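Local coordinates for thioesterase domain-containing protein (Pseudomonas aeruginosa, PDB 1ZKI) that adopts the hotdog fold of the thioesterases and probably hydrolyses acyl-CoA thioesters, at residues A[102-114]-A[119-131]. Sequence-based numbering, arbitrary orientation. Where two conformers were deposited one is given.
Sequences HAGRRSLVVEAEV and KLVAKGQGTFAQL
Residues 107-114 and 119-130 pair as an antiparallel hairpin in register from Ser107 with Ala129 to Val114 with Ala122, their axes 4.6 Å apart. At one end Val114 faces both Val121 and Ala122, a classic beta bulge. Val114 O takes Val121 N at 2.8 Å and Ala122 N at 3.3 Å, both from the same face of its plane. At the other end Gln130 N binds Arg106 O from above the carbonyl plane.

The salt bridge lies on the face with Glu111 and Glu113. Lys123 leaves its strand with CG anti to the backbone N (chi1 -178°), then bends at the next three torsions. Its chain passes over Ala112 O, and CD rests on Glu113 CB at 3.9 Å. NZ then meets Glu111 OE1 at 2.8 Å, from above the carboxylate plane. Glu111 OE1 also bridges Lys123 of the second subunit, and Lys123 NZ bridges Glu111 of the second subunit, so the salt bridges cross the dimer interface.

The opposite face carries Leu108, Val110, Val114 and Phe128. Val110 CG2 meets Phe128 CD2 obliquely at 4.1 Å. Leu108 CD1 touches Phe128 CB. At the end of the hairpin, Gln130 OE1 lies 3.6 Å from Leu108 CD1. A water donates to that OE1 and to Gly104 O, tying the Gln130 side chain to the turn. Gln130 NE2 bonds Leu131 O, within the plane of its own amide.

The hairpin lies inside the antiparallel hotdog sheet, between strands 93-103 and 76-85. Val110 packs on Met62 and Cys66 of the central helix 51-70, and Phe128 reaches Ser76 and Thr78 on the adjoining strand.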
loop_
_atom_site.group_PDB
_atom_site.type_symbol
_atom_site.label_atom_id
_atom_site.label_comp_id
_atom_site.label_asym_id
_atom_site.label_seq_id
_atom_site.Cartn_x
_atom_site.Cartn_y
_atom_site.Cartn_z
ATOM N N HIS A 102 -6.548 -6.364 -6.972
ATOM C CA HIS A 102 -7.370 -6.357 -8.172
ATOM C C HIS A 102 -6.689 -7.133 -9.284
ATOM O O HIS A 102 -5.497 -6.977 -9.527
ATOM C CB HIS A 102 -7.666 -4.934 -8.633
ATOM C CG HIS A 102 -8.682 -4.860 -9.729
ATOM N ND1 HIS A 102 -10.039 -4.935 -9.496
ATOM C CD2 HIS A 102 -8.537 -4.719 -11.068
ATOM C CE1 HIS A 102 -10.687 -4.839 -10.644
ATOM N NE2 HIS A 102 -9.799 -4.712 -11.613
ATOM N N ALA A 103 -7.459 -7.984 -9.945
ATOM C CA ALA A 103 -6.956 -8.732 -11.096
ATOM C C ALA A 103 -7.809 -8.380 -12.302
ATOM O O ALA A 103 -8.917 -8.893 -12.452
ATOM C CB ALA A 103 -6.975 -10.223 -10.821
ATOM N N GLY A 104 -7.316 -7.460 -13.129
ATOM C CA GLY A 104 -8.009 -7.061 -14.347
ATOM C C GLY A 104 -7.504 -7.872 -15.525
ATOM O O GLY A 104 -6.579 -8.674 -15.372
ATOM N N ARG A 105 -8.095 -7.666 -16.702
ATOM C CA ARG A 105 -7.650 -8.384 -17.901
ATOM C C ARG A 105 -6.235 -7.971 -18.324
ATOM O O ARG A 105 -5.493 -8.777 -18.886
ATOM C CB ARG A 105 -8.666 -8.268 -19.066
ATOM C CG ARG A 105 -8.868 -6.861 -19.645
ATOM C CD ARG A 105 -10.192 -6.721 -20.425
ATOM N NE ARG A 105 -10.205 -7.383 -21.735
ATOM C CZ ARG A 105 -11.057 -7.083 -22.725
ATOM N NH1 ARG A 105 -11.005 -7.743 -23.882
ATOM N NH2 ARG A 105 -11.958 -6.116 -22.570
ATOM N N ARG A 106 -5.848 -6.737 -18.010
ATOM C CA ARG A 106 -4.557 -6.215 -18.460
ATOM C C ARG A 106 -3.570 -5.890 -17.341
ATOM O O ARG A 106 -2.354 -5.890 -17.564
ATOM C CB ARG A 106 -4.771 -4.992 -19.344
ATOM C CG ARG A 106 -5.368 -5.331 -20.694
ATOM C CD ARG A 106 -5.619 -4.085 -21.496
ATOM N NE ARG A 106 -4.500 -3.146 -21.395
ATOM C CZ ARG A 106 -4.504 -1.924 -21.920
ATOM N NH1 ARG A 106 -5.566 -1.488 -22.596
ATOM N NH2 ARG A 106 -3.444 -1.140 -21.776
ATOM N N SER A 107 -4.081 -5.624 -16.146
ATOM C CA SER A 107 -3.198 -5.322 -15.028
ATOM C C SER A 107 -3.694 -5.894 -13.717
ATOM O O SER A 107 -4.888 -6.167 -13.550
ATOM C CB SER A 107 -2.980 -3.809 -14.905
ATOM O OG SER A 107 -4.201 -3.152 -14.627
ATOM N N LEU A 108 -2.754 -6.079 -12.797
ATOM C CA LEU A 108 -3.060 -6.501 -11.448
ATOM C C LEU A 108 -2.436 -5.508 -10.478
ATOM O O LEU A 108 -1.343 -5.002 -10.717
ATOM C CB LEU A 108 -2.532 -7.909 -11.151
ATOM C CG LEU A 108 -2.884 -9.092 -12.056
ATOM C CD1 LEU A 108 -1.776 -9.311 -13.087
ATOM C CD2 LEU A 108 -3.088 -10.342 -11.224
ATOM N N VAL A 109 -3.147 -5.222 -9.394
ATOM C CA VAL A 109 -2.605 -4.421 -8.309
ATOM C C VAL A 109 -2.397 -5.335 -7.109
ATOM O O VAL A 109 -3.288 -6.139 -6.753
ATOM C CB VAL A 109 -3.544 -3.276 -7.929
ATOM C CG1 VAL A 109 -2.911 -2.386 -6.851
ATOM C CG2 VAL A 109 -3.901 -2.453 -9.174
ATOM N N VAL A 110 -1.236 -5.197 -6.478
ATOM C CA VAL A 110 -0.843 -6.095 -5.389
ATOM C C VAL A 110 -0.248 -5.283 -4.250
ATOM O O VAL A 110 0.422 -4.270 -4.506
ATOM C CB VAL A 110 0.230 -7.137 -5.858
ATOM C CG1 VAL A 110 0.465 -8.215 -4.790
ATOM C CG2 VAL A 110 -0.169 -7.784 -7.167
ATOM N N GLU A 111 -0.543 -5.675 -3.004
ATOM C CA GLU A 111 0.113 -5.064 -1.851
ATOM C C GLU A 111 0.909 -6.137 -1.135
ATOM O O GLU A 111 0.669 -7.333 -1.350
ATOM C CB GLU A 111 -0.899 -4.420 -0.893
ATOM C CG GLU A 111 -1.802 -5.410 -0.179
ATOM C CD GLU A 111 -2.639 -4.771 0.959
ATOM O OE1 GLU A 111 -2.361 -3.618 1.359
ATOM O OE2 GLU A 111 -3.571 -5.438 1.452
ATOM N N ALA A 112 1.861 -5.726 -0.303
ATOM C CA ALA A 112 2.647 -6.702 0.458
ATOM C C ALA A 112 3.165 -6.081 1.735
ATOM O O ALA A 112 3.325 -4.861 1.816
ATOM C CB ALA A 112 3.799 -7.270 -0.381
ATOM N N GLU A 113 3.377 -6.912 2.750
ATOM C CA GLU A 113 4.002 -6.464 3.979
ATOM C C GLU A 113 5.095 -7.453 4.350
ATOM O O GLU A 113 4.988 -8.652 4.052
ATOM C CB GLU A 113 2.991 -6.319 5.131
ATOM C CG GLU A 113 2.300 -7.597 5.506
ATOM C CD GLU A 113 1.512 -7.484 6.815
ATOM O OE1 GLU A 113 1.165 -8.544 7.379
ATOM O OE2 GLU A 113 1.272 -6.351 7.286
ATOM N N VAL A 114 6.163 -6.932 4.935
ATOM C CA VAL A 114 7.245 -7.758 5.454
ATOM C C VAL A 114 7.226 -7.596 6.960
ATOM O O VAL A 114 7.144 -6.467 7.467
ATOM C CB VAL A 114 8.611 -7.310 4.905
ATOM C CG1 VAL A 114 9.747 -8.183 5.484
ATOM C CG2 VAL A 114 8.600 -7.354 3.359
ATOM N N LYS A 119 6.627 -7.323 14.437
ATOM C CA LYS A 119 7.360 -6.159 13.961
ATOM C C LYS A 119 7.075 -5.937 12.479
ATOM O O LYS A 119 7.397 -6.792 11.648
ATOM C CB LYS A 119 8.863 -6.314 14.201
ATOM C CG LYS A 119 9.246 -6.777 15.618
ATOM C CD LYS A 119 10.727 -7.086 15.639
ATOM C CE LYS A 119 11.072 -8.057 16.745
ATOM N NZ LYS A 119 12.326 -8.781 16.395
ATOM N N LEU A 120 6.479 -4.789 12.143
ATOM C CA LEU A 120 6.319 -4.415 10.735
ATOM C C LEU A 120 7.626 -3.844 10.218
ATOM O O LEU A 120 8.128 -2.836 10.740
ATOM C CB LEU A 120 5.176 -3.408 10.548
ATOM C CG LEU A 120 4.896 -2.963 9.113
ATOM C CD1 LEU A 120 4.520 -4.118 8.201
ATOM C CD2 LEU A 120 3.785 -1.883 9.090
ATOM N N VAL A 121 8.179 -4.500 9.206
ATOM C CA VAL A 121 9.481 -4.115 8.658
ATOM C C VAL A 121 9.340 -3.242 7.407
ATOM O O VAL A 121 10.062 -2.236 7.252
ATOM C CB VAL A 121 10.337 -5.376 8.344
ATOM C CG1 VAL A 121 11.595 -5.021 7.529
ATOM C CG2 VAL A 121 10.721 -6.082 9.669
ATOM N N ALA A 122 8.448 -3.636 6.501
ATOM C CA ALA A 122 8.267 -2.859 5.248
ATOM C C ALA A 122 6.864 -3.082 4.707
ATOM O O ALA A 122 6.200 -4.051 5.067
ATOM C CB ALA A 122 9.317 -3.263 4.202
ATOM N N LYS A 123 6.408 -2.161 3.869
ATOM C CA LYS A 123 5.073 -2.260 3.286
ATOM C C LYS A 123 5.198 -1.721 1.874
ATOM O O LYS A 123 5.940 -0.758 1.636
ATOM C CB LYS A 123 4.071 -1.402 4.063
ATOM C CG LYS A 123 2.625 -1.494 3.530
ATOM C CD LYS A 123 1.942 -2.755 4.079
ATOM C CE LYS A 123 0.910 -3.352 3.117
ATOM N NZ LYS A 123 -0.362 -2.635 3.097
ATOM N N GLY A 124 4.510 -2.352 0.928
ATOM C CA GLY A 124 4.540 -1.833 -0.454
ATOM C C GLY A 124 3.318 -2.144 -1.277
ATOM O O GLY A 124 2.442 -2.902 -0.842
ATOM N N GLN A 125 3.295 -1.571 -2.478
ATOM C CA GLN A 125 2.174 -1.676 -3.399
ATOM C C GLN A 125 2.762 -1.579 -4.784
ATOM O O GLN A 125 3.639 -0.749 -5.017
ATOM C CB GLN A 125 1.231 -0.494 -3.155
ATOM C CG GLN A 125 -0.051 -0.496 -3.945
ATOM C CD GLN A 125 -0.918 0.715 -3.606
ATOM O OE1 GLN A 125 -1.296 1.494 -4.493
ATOM N NE2 GLN A 125 -1.203 0.898 -2.316
ATOM N N GLY A 126 2.299 -2.430 -5.691
ATOM C CA GLY A 126 2.817 -2.430 -7.074
ATOM C C GLY A 126 1.777 -2.833 -8.097
ATOM O O GLY A 126 0.652 -3.250 -7.746
ATOM N N THR A 127 2.169 -2.736 -9.363
ATOM C CA THR A 127 1.267 -2.962 -10.475
ATOM C C THR A 127 1.979 -3.932 -11.386
ATOM O O THR A 127 3.164 -3.749 -11.701
ATOM C CB THR A 127 0.978 -1.659 -11.227
ATOM O OG1 THR A 127 0.718 -0.612 -10.285
ATOM C CG2 THR A 127 -0.238 -1.813 -12.196
ATOM N N PHE A 128 1.252 -4.960 -11.804
ATOM C CA PHE A 128 1.767 -5.976 -12.723
ATOM C C PHE A 128 1.004 -5.914 -14.036
ATOM O O PHE A 128 -0.182 -5.551 -14.070
ATOM C CB PHE A 128 1.631 -7.363 -12.071
ATOM C CG PHE A 128 2.717 -7.677 -11.080
ATOM C CD1 PHE A 128 3.666 -8.648 -11.369
ATOM C CD2 PHE A 128 2.815 -6.992 -9.877
ATOM C CE1 PHE A 128 4.684 -8.949 -10.469
ATOM C CE2 PHE A 128 3.844 -7.266 -8.961
ATOM C CZ PHE A 128 4.780 -8.250 -9.256
ATOM N N ALA A 129 1.678 -6.260 -15.134
ATOM C CA ALA A 129 1.016 -6.311 -16.428
ATOM C C ALA A 129 0.679 -7.777 -16.676
ATOM O O ALA A 129 1.533 -8.656 -16.504
ATOM C CB ALA A 129 1.918 -5.762 -17.513
ATOM N N GLN A 130 -0.586 -8.037 -16.992
ATOM C CA GLN A 130 -1.049 -9.386 -17.314
ATOM C C GLN A 130 -0.584 -9.728 -18.724
ATOM O O GLN A 130 -0.953 -9.044 -19.682
ATOM C CB GLN A 130 -2.581 -9.470 -17.208
ATOM C CG GLN A 130 -3.166 -10.854 -17.500
ATOM C CD GLN A 130 -2.756 -11.881 -16.463
ATOM O OE1 GLN A 130 -3.148 -11.784 -15.302
ATOM N NE2 GLN A 130 -1.956 -12.872 -16.878
ATOM N N LEU A 131 0.256 -10.758 -18.840
ATOM C CA LEU A 131 0.708 -11.221 -20.153
ATOM C C LEU A 131 -0.194 -12.347 -20.647
ATOM O O LEU A 131 -1.073 -12.817 -19.915
ATOM C CB LEU A 131 2.178 -11.666 -20.115
ATOM C CG LEU A 131 3.194 -10.612 -19.650
ATOM C CD1 LEU A 131 4.610 -11.164 -19.728
ATOM C CD2 LEU A 131 3.072 -9.303 -20.445
HETATM O O HOH W 1 -5.349 -10.857 -14.141
#